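Local atomic coordinates of reducing-end xylose-releasing exo-oligoxylanase Rex8A (PDB entry 6SUD), a protein that hydrolyses xylooligosaccharides as an exo-acting family 8 glycoside hydrolase, releasing xylose from their reducing ends during xylan breakdown. Residues N37-G42 / T46-P51; Y74-A79 / H86-L91. The protein carries 1 engineered substitution. All blocks are in the same frame, centred on the assembly; numbering follows the deposited sequence. Where two conformers were deposited one is given.

Contact 1: residues N37-G42 / T46-P51; sequences NDLFYG and TRIYYP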
loop_
_atom_site.group_PDB
_atom_site.type_symbol
_atom_site.label_atom_id
_atom_site.label_comp_id
_atom_site.label_asym_id
_atom_site.label_seq_id
_atom_site.Cartn_x
_atom_site.Cartn_y
_atom_site.Cartn_z
ATOM N N ASN A 37 0.192 11.447 -15.552
ATOM C CA ASN A 37 -0.628 12.519 -16.177
ATOM C C ASN A 37 -2.105 12.110 -16.225
ATOM O O ASN A 37 -2.964 12.969 -15.929
ATOM C CB ASN A 37 -0.098 12.837 -17.573
ATOM C CG ASN A 37 1.243 13.526 -17.477
ATOM O OD1 ASN A 37 1.462 14.306 -16.555
ATOM N ND2 ASN A 37 2.146 13.246 -18.403
ATOM N N ASP A 38 -2.395 10.875 -16.637
ATOM C CA ASP A 38 -3.790 10.385 -16.780
ATOM C C ASP A 38 -4.460 10.280 -15.407
ATOM O O ASP A 38 -5.610 10.710 -15.285
ATOM C CB ASP A 38 -3.855 9.055 -17.532
ATOM C CG ASP A 38 -3.521 9.167 -19.009
ATOM O OD1 ASP A 38 -3.460 10.302 -19.515
ATOM O OD2 ASP A 38 -3.312 8.114 -19.646
ATOM N N LEU A 39 -3.781 9.732 -14.410
ATOM C CA LEU A 39 -4.393 9.531 -13.072
ATOM C C LEU A 39 -4.645 10.852 -12.344
ATOM O O LEU A 39 -5.695 10.979 -11.699
ATOM C CB LEU A 39 -3.461 8.659 -12.239
ATOM C CG LEU A 39 -3.771 7.173 -12.234
ATOM C CD1 LEU A 39 -3.276 6.598 -10.917
ATOM C CD2 LEU A 39 -5.265 6.914 -12.431
ATOM N N PHE A 40 -3.707 11.791 -12.407
ATOM C CA PHE A 40 -3.836 13.084 -11.690
ATOM C C PHE A 40 -4.445 14.198 -12.552
ATOM O O PHE A 40 -5.051 15.107 -11.956
ATOM C CB PHE A 40 -2.487 13.514 -11.121
ATOM C CG PHE A 40 -2.075 12.655 -9.955
ATOM C CD1 PHE A 40 -1.722 11.330 -10.144
ATOM C CD2 PHE A 40 -2.188 13.118 -8.665
ATOM C CE1 PHE A 40 -1.438 10.497 -9.071
ATOM C CE2 PHE A 40 -1.871 12.295 -7.588
ATOM C CZ PHE A 40 -1.478 10.995 -7.800
ATOM N N TYR A 41 -4.279 14.185 -13.873
ATOM C CA TYR A 41 -4.739 15.308 -14.736
ATOM C C TYR A 41 -5.505 14.824 -15.966
ATOM O O TYR A 41 -5.704 15.624 -16.921
ATOM C CB TYR A 41 -3.529 16.138 -15.148
ATOM C CG TYR A 41 -2.928 16.839 -13.966
ATOM C CD1 TYR A 41 -3.682 17.773 -13.284
ATOM C CD2 TYR A 41 -1.674 16.524 -13.472
ATOM C CE1 TYR A 41 -3.202 18.418 -12.158
ATOM C CE2 TYR A 41 -1.180 17.152 -12.334
ATOM C CZ TYR A 41 -1.942 18.112 -11.686
ATOM O OH TYR A 41 -1.481 18.802 -10.601
ATOM N N GLY A 42 -5.958 13.574 -15.955
ATOM C CA GLY A 42 -6.598 12.989 -17.148
ATOM C C GLY A 42 -8.059 13.361 -17.252
ATOM O O GLY A 42 -8.518 14.268 -16.520
ATOM N N THR A 46 -11.122 8.776 -16.078
ATOM C CA THR A 46 -9.784 8.184 -15.836
ATOM C C THR A 46 -9.171 8.748 -14.550
ATOM O O THR A 46 -8.653 7.948 -13.759
ATOM C CB THR A 46 -8.823 8.482 -16.988
ATOM O OG1 THR A 46 -9.423 8.101 -18.232
ATOM C CG2 THR A 46 -7.493 7.779 -16.813
ATOM N N ARG A 47 -9.190 10.067 -14.365
ATOM C CA ARG A 47 -8.451 10.700 -13.235
ATOM C C ARG A 47 -9.048 10.263 -11.903
ATOM O O ARG A 47 -10.251 9.974 -11.842
ATOM C CB ARG A 47 -8.484 12.228 -13.251
ATOM C CG ARG A 47 -9.796 12.829 -12.770
ATOM C CD ARG A 47 -9.857 14.283 -13.151
ATOM N NE ARG A 47 -8.865 15.035 -12.407
ATOM C CZ ARG A 47 -8.378 16.220 -12.748
ATOM N NH1 ARG A 47 -7.474 16.798 -11.979
ATOM N NH2 ARG A 47 -8.770 16.822 -13.857
ATOM N N ILE A 48 -8.224 10.247 -10.862
ATOM C CA ILE A 48 -8.694 9.963 -9.476
ATOM C C ILE A 48 -8.270 11.096 -8.540
ATOM O O ILE A 48 -8.666 11.030 -7.366
ATOM C CB ILE A 48 -8.188 8.591 -9.002
ATOM C CG1 ILE A 48 -6.664 8.529 -8.950
ATOM C CG2 ILE A 48 -8.782 7.484 -9.861
ATOM C CD1 ILE A 48 -6.115 7.242 -8.382
ATOM N N TYR A 49 -7.561 12.102 -9.050
ATOM C CA TYR A 49 -7.059 13.264 -8.275
ATOM C C TYR A 49 -7.823 14.532 -8.665
ATOM O O TYR A 49 -8.075 14.751 -9.862
ATOM C CB TYR A 49 -5.557 13.443 -8.475
ATOM C CG TYR A 49 -5.015 14.731 -7.903
ATOM C CD1 TYR A 49 -4.822 14.895 -6.540
ATOM C CD2 TYR A 49 -4.700 15.796 -8.732
ATOM C CE1 TYR A 49 -4.302 16.071 -6.021
ATOM C CE2 TYR A 49 -4.197 16.979 -8.226
ATOM C CZ TYR A 49 -3.999 17.124 -6.868
ATOM O OH TYR A 49 -3.499 18.310 -6.402
ATOM N N TYR A 50 -8.181 15.332 -7.656
ATOM C CA TYR A 50 -9.012 16.558 -7.784
ATOM C C TYR A 50 -8.451 17.668 -6.906
ATOM O O TYR A 50 -8.466 17.557 -5.675
ATOM C CB TYR A 50 -10.467 16.257 -7.430
ATOM C CG TYR A 50 -11.082 15.233 -8.345
ATOM C CD1 TYR A 50 -10.939 13.878 -8.086
ATOM C CD2 TYR A 50 -11.713 15.605 -9.523
ATOM C CE1 TYR A 50 -11.459 12.919 -8.937
ATOM C CE2 TYR A 50 -12.254 14.658 -10.377
ATOM C CZ TYR A 50 -12.133 13.312 -10.077
ATOM O OH TYR A 50 -12.647 12.361 -10.906
ATOM N N PRO A 51 -7.961 18.770 -7.525
ATOM C CA PRO A 51 -7.482 19.921 -6.776
ATOM C C PRO A 51 -8.633 20.614 -6.046
ATOM O O PRO A 51 -9.732 20.580 -6.544
ATOM C CB PRO A 51 -6.903 20.909 -7.805
ATOM C CG PRO A 51 -7.006 20.226 -9.146
ATOM C CD PRO A 51 -7.795 18.941 -8.982
HETATM O O HOH W 1 -2.817 20.196 -8.266
#
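Leu39 and Phe40, near the C-terminal end of helix 25-41, meet Ile48 and Tyr49 in a close helix-loop-strand contact, in which the strand runs at 44° to the end of the helix. A single backbone oxygen does most of the polar work: Leu39 O accepts Ile48 N at 2.8 Å and also takes a weak bond from Tyr49 N. Arg47 CA adds a CA-H...O contact to the same Leu39 O, at 3.2 Å. Past this point the side chains take over. Tyr49 CG stands opposite the backbone N (chi1 171°), which brings the ring to Phe40; the two side chains cross at about a right angle, their ring planes 37° apart, neither stacked nor edge-to-face, with Phe40 CD2 pressing on Tyr49 CG at 3.3 Å. The strand is the first of a two-stranded antiparallel hairpin completed by 56-59, which lies against helices 85-99 and 359-373. Arg47, in the loop just before the strand, bends at chi3 to reach Tyr49 O: its NE gives a bond of 2.7 Å in the guanidinium plane, while NH1 adds a weak one. Tyr41 CA sits over one guanidinium face, and Arg47 CD packs 3.6 Å from Gly42 O. Shortening Arg47 to an alanine is likely to leave Tyr49 O without both side-chain donors and to open a gap beside Gly42. Tyr41 and Tyr49 point the same way; water 1 donates to Tyr41 OH and also bonds Tyr49 OH, at 2.7 Å, and Tyr41 OH probably also hydrogen-bonds to Glu87 of helix 85-99.

Contact 2: residues Y74-A79 / H86-L91; sequences YGMMMA and HEFDRL. With EDO (1,2-ethanediol), chain C; EDO (1,2-ethanediol), chain H.
Met76 and Phe88 face each other across an antiparallel helix pair, a helical hairpin in which helix 69-81 and helix 85-99 are joined by a short connection and their two segments run at 160° with axes 8.5 Å apart. Such antiparallel helix pairs build the (alpha/alpha)6 barrel of glycoside hydrolase family 8, and helix 69-81 carries the proposed proton donor, Glu70, in its first turn. The interface is apolar and buried. Its aromatic component is a Met-aromatic contact: the sulfur of Met76 stands above the Phe88 face, distantly, 5.2 Å from the centroid, while Met76 CG lies over the same ring, displaced from its centre. A bend at chi3 (66°) turns the methyl back, bringing Met76 CE to 3.6 Å from Phe88 CZ. With Phe88 CG anti to the backbone N (chi1 -179°), the ring reaches helix 69-81 and its CD2 comes to 3.2 Å from Met76 O. Ala79 CB lies near the plane of the ring, at its edge. Trp144 packs edge-to-face on Phe88, linking the pair to the end of helix 127-144.

Aliphatic packing supplies the rest. The Met76 and Leu91 chains run antiparallel past one another, with Met76 CG 3.9 Å from Leu91 CB, and Leu91 CD1 settles against the backbone at Gly75 C, 3.5 Å away; a beta carbon on Gly75 would collide with that methyl. Polar interactions lie to one side of this core, at Glu87. Each carboxylate oxygen accepts a hydroxyl from its own ethanediol molecule, probably left from crystallisation: Glu87 OE1 from chain H O1 at 2.9 Å, and Glu87 OE2 from chain C O1 at 2.6 Å.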
loop_
_atom_site.group_PDB
_atom_site.type_symbol
_atom_site.label_atom_id
_atom_site.label_comp_id
_atom_site.label_asym_id
_atom_site.label_seq_id
_atom_site.Cartn_x
_atom_site.Cartn_y
_atom_site.Cartn_z
ATOM N N TYR A 74 -1.909 6.911 -0.331
ATOM C CA TYR A 74 -1.433 6.362 -1.631
ATOM C C TYR A 74 -1.017 7.515 -2.543
ATOM O O TYR A 74 0.079 7.460 -3.104
ATOM C CB TYR A 74 -2.512 5.547 -2.342
ATOM C CG TYR A 74 -2.715 4.141 -1.839
ATOM C CD1 TYR A 74 -1.846 3.566 -0.934
ATOM C CD2 TYR A 74 -3.780 3.383 -2.290
ATOM C CE1 TYR A 74 -2.035 2.270 -0.487
ATOM C CE2 TYR A 74 -3.973 2.076 -1.872
ATOM C CZ TYR A 74 -3.102 1.527 -0.954
ATOM O OH TYR A 74 -3.281 0.248 -0.495
ATOM N N GLY A 75 -1.871 8.530 -2.688
ATOM C CA GLY A 75 -1.550 9.690 -3.542
ATOM C C GLY A 75 -0.278 10.387 -3.085
ATOM O O GLY A 75 0.531 10.780 -3.927
ATOM N N MET A 76 -0.079 10.522 -1.779
ATOM C CA MET A 76 1.166 11.133 -1.261
ATOM C C MET A 76 2.383 10.261 -1.625
ATOM O O MET A 76 3.426 10.831 -2.018
ATOM C CB MET A 76 1.054 11.341 0.246
ATOM C CG MET A 76 0.247 12.571 0.601
ATOM S SD MET A 76 -0.243 12.583 2.337
ATOM C CE MET A 76 1.376 12.731 3.089
ATOM N N MET A 77 2.277 8.934 -1.537
ATOM C CA MET A 77 3.406 8.040 -1.885
ATOM C C MET A 77 3.699 8.165 -3.380
ATOM O O MET A 77 4.874 8.249 -3.746
ATOM C CB MET A 77 3.141 6.567 -1.555
ATOM C CG MET A 77 4.351 5.680 -1.842
ATOM S SD MET A 77 5.852 6.157 -0.901
ATOM C CE MET A 77 5.434 5.501 0.707
ATOM N N MET A 78 2.666 8.171 -4.220
ATOM C CA MET A 78 2.888 8.305 -5.682
ATOM C C MET A 78 3.588 9.644 -5.940
ATOM O O MET A 78 4.582 9.654 -6.692
ATOM C CB MET A 78 1.576 8.259 -6.457
ATOM C CG MET A 78 0.758 6.999 -6.229
ATOM S SD MET A 78 -0.849 7.172 -7.056
ATOM C CE MET A 78 -1.698 5.699 -6.500
ATOM N N ALA A 79 3.119 10.714 -5.288
ATOM C CA ALA A 79 3.621 12.100 -5.508
ATOM C C ALA A 79 5.112 12.147 -5.177
ATOM O O ALA A 79 5.870 12.740 -5.977
ATOM C CB ALA A 79 2.857 13.163 -4.759
ATOM N N HIS A 86 4.085 19.625 -5.333
ATOM C CA HIS A 86 2.876 20.494 -5.290
ATOM C C HIS A 86 1.641 19.647 -4.981
ATOM O O HIS A 86 0.879 20.009 -4.052
ATOM C CB HIS A 86 2.760 21.319 -6.565
ATOM C CG HIS A 86 1.531 22.165 -6.611
ATOM N ND1 HIS A 86 0.625 22.057 -7.632
ATOM C CD2 HIS A 86 1.052 23.119 -5.781
ATOM C CE1 HIS A 86 -0.345 22.929 -7.460
ATOM N NE2 HIS A 86 -0.125 23.576 -6.320
ATOM N N GLU A 87 1.490 18.525 -5.676
ATOM C CA GLU A 87 0.370 17.588 -5.439
ATOM C C GLU A 87 0.515 16.941 -4.062
ATOM O O GLU A 87 -0.499 16.830 -3.374
ATOM C CB GLU A 87 0.351 16.490 -6.491
ATOM C CG GLU A 87 0.008 16.998 -7.867
ATOM C CD GLU A 87 1.069 17.746 -8.646
ATOM O OE1 GLU A 87 2.239 17.840 -8.204
ATOM O OE2 GLU A 87 0.709 18.237 -9.716
ATOM N N PHE A 88 1.733 16.541 -3.685
ATOM C CA PHE A 88 1.991 15.915 -2.363
ATOM C C PHE A 88 1.436 16.834 -1.274
ATOM O O PHE A 88 0.666 16.370 -0.403
ATOM C CB PHE A 88 3.486 15.693 -2.144
ATOM C CG PHE A 88 3.833 15.034 -0.835
ATOM C CD1 PHE A 88 3.854 15.762 0.342
ATOM C CD2 PHE A 88 4.130 13.683 -0.785
ATOM C CE1 PHE A 88 4.196 15.155 1.541
ATOM C CE2 PHE A 88 4.459 13.070 0.412
ATOM C CZ PHE A 88 4.470 13.805 1.573
ATOM N N ASP A 89 1.863 18.096 -1.334
ATOM C CA ASP A 89 1.536 19.164 -0.358
ATOM C C ASP A 89 0.026 19.425 -0.349
ATOM O O ASP A 89 -0.530 19.645 0.742
ATOM C CB ASP A 89 2.369 20.413 -0.653
ATOM C CG ASP A 89 3.801 20.309 -0.140
ATOM O OD1 ASP A 89 4.084 19.375 0.631
ATOM O OD2 ASP A 89 4.634 21.146 -0.534
ATOM N N ARG A 90 -0.629 19.450 -1.515
ATOM C CA ARG A 90 -2.104 19.606 -1.591
ATOM C C ARG A 90 -2.809 18.428 -0.900
ATOM O O ARG A 90 -3.749 18.687 -0.113
ATOM C CB ARG A 90 -2.590 19.710 -3.036
ATOM C CG ARG A 90 -2.413 21.083 -3.677
ATOM C CD ARG A 90 -2.976 21.039 -5.088
ATOM N NE ARG A 90 -3.012 22.351 -5.747
ATOM C CZ ARG A 90 -3.999 23.235 -5.664
ATOM N NH1 ARG A 90 -5.072 22.989 -4.928
ATOM N NH2 ARG A 90 -3.897 24.386 -6.320
ATOM N N LEU A 91 -2.395 17.192 -1.179
ATOM C CA LEU A 91 -3.012 15.990 -0.551
ATOM C C LEU A 91 -2.767 16.009 0.962
ATOM O O LEU A 91 -3.718 15.811 1.722
ATOM C CB LEU A 91 -2.421 14.715 -1.162
ATOM C CG LEU A 91 -2.874 14.431 -2.593
ATOM C CD1 LEU A 91 -2.026 13.358 -3.246
ATOM C CD2 LEU A 91 -4.341 14.061 -2.621
HETATM C C1 EDO C . 3.029 18.377 -11.616
HETATM O O1 EDO C . 1.863 19.149 -11.859
HETATM C C2 EDO C . 2.701 17.007 -11.829
HETATM O O2 EDO C . 2.150 16.836 -13.118
HETATM C C1 EDO H . 5.542 19.465 -8.305
HETATM O O1 EDO H . 4.496 19.282 -9.251
HETATM C C2 EDO H . 6.765 18.744 -8.689
HETATM O O2 EDO H . 7.950 19.174 -8.041
#

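From the N terminus, the chain runs down helix 25-41 and contact 1 closes a tight loop of three intervening residues as strand 49-52 begins. It then passes through the hairpin partner 56-59 and strand 67-68 into helix 69-81, and contact 2 closes a second short connection where helix 85-99 folds back. The two closures follow in series, neither enclosing the other. Their centres are 12 Å apart, and in space they meet: Tyr49 of contact 1 packs on Leu91 and Arg90 of contact 2, and Phe40 touches Met78. Helix 25-41 and the small hairpin are thus tied to the helix pair.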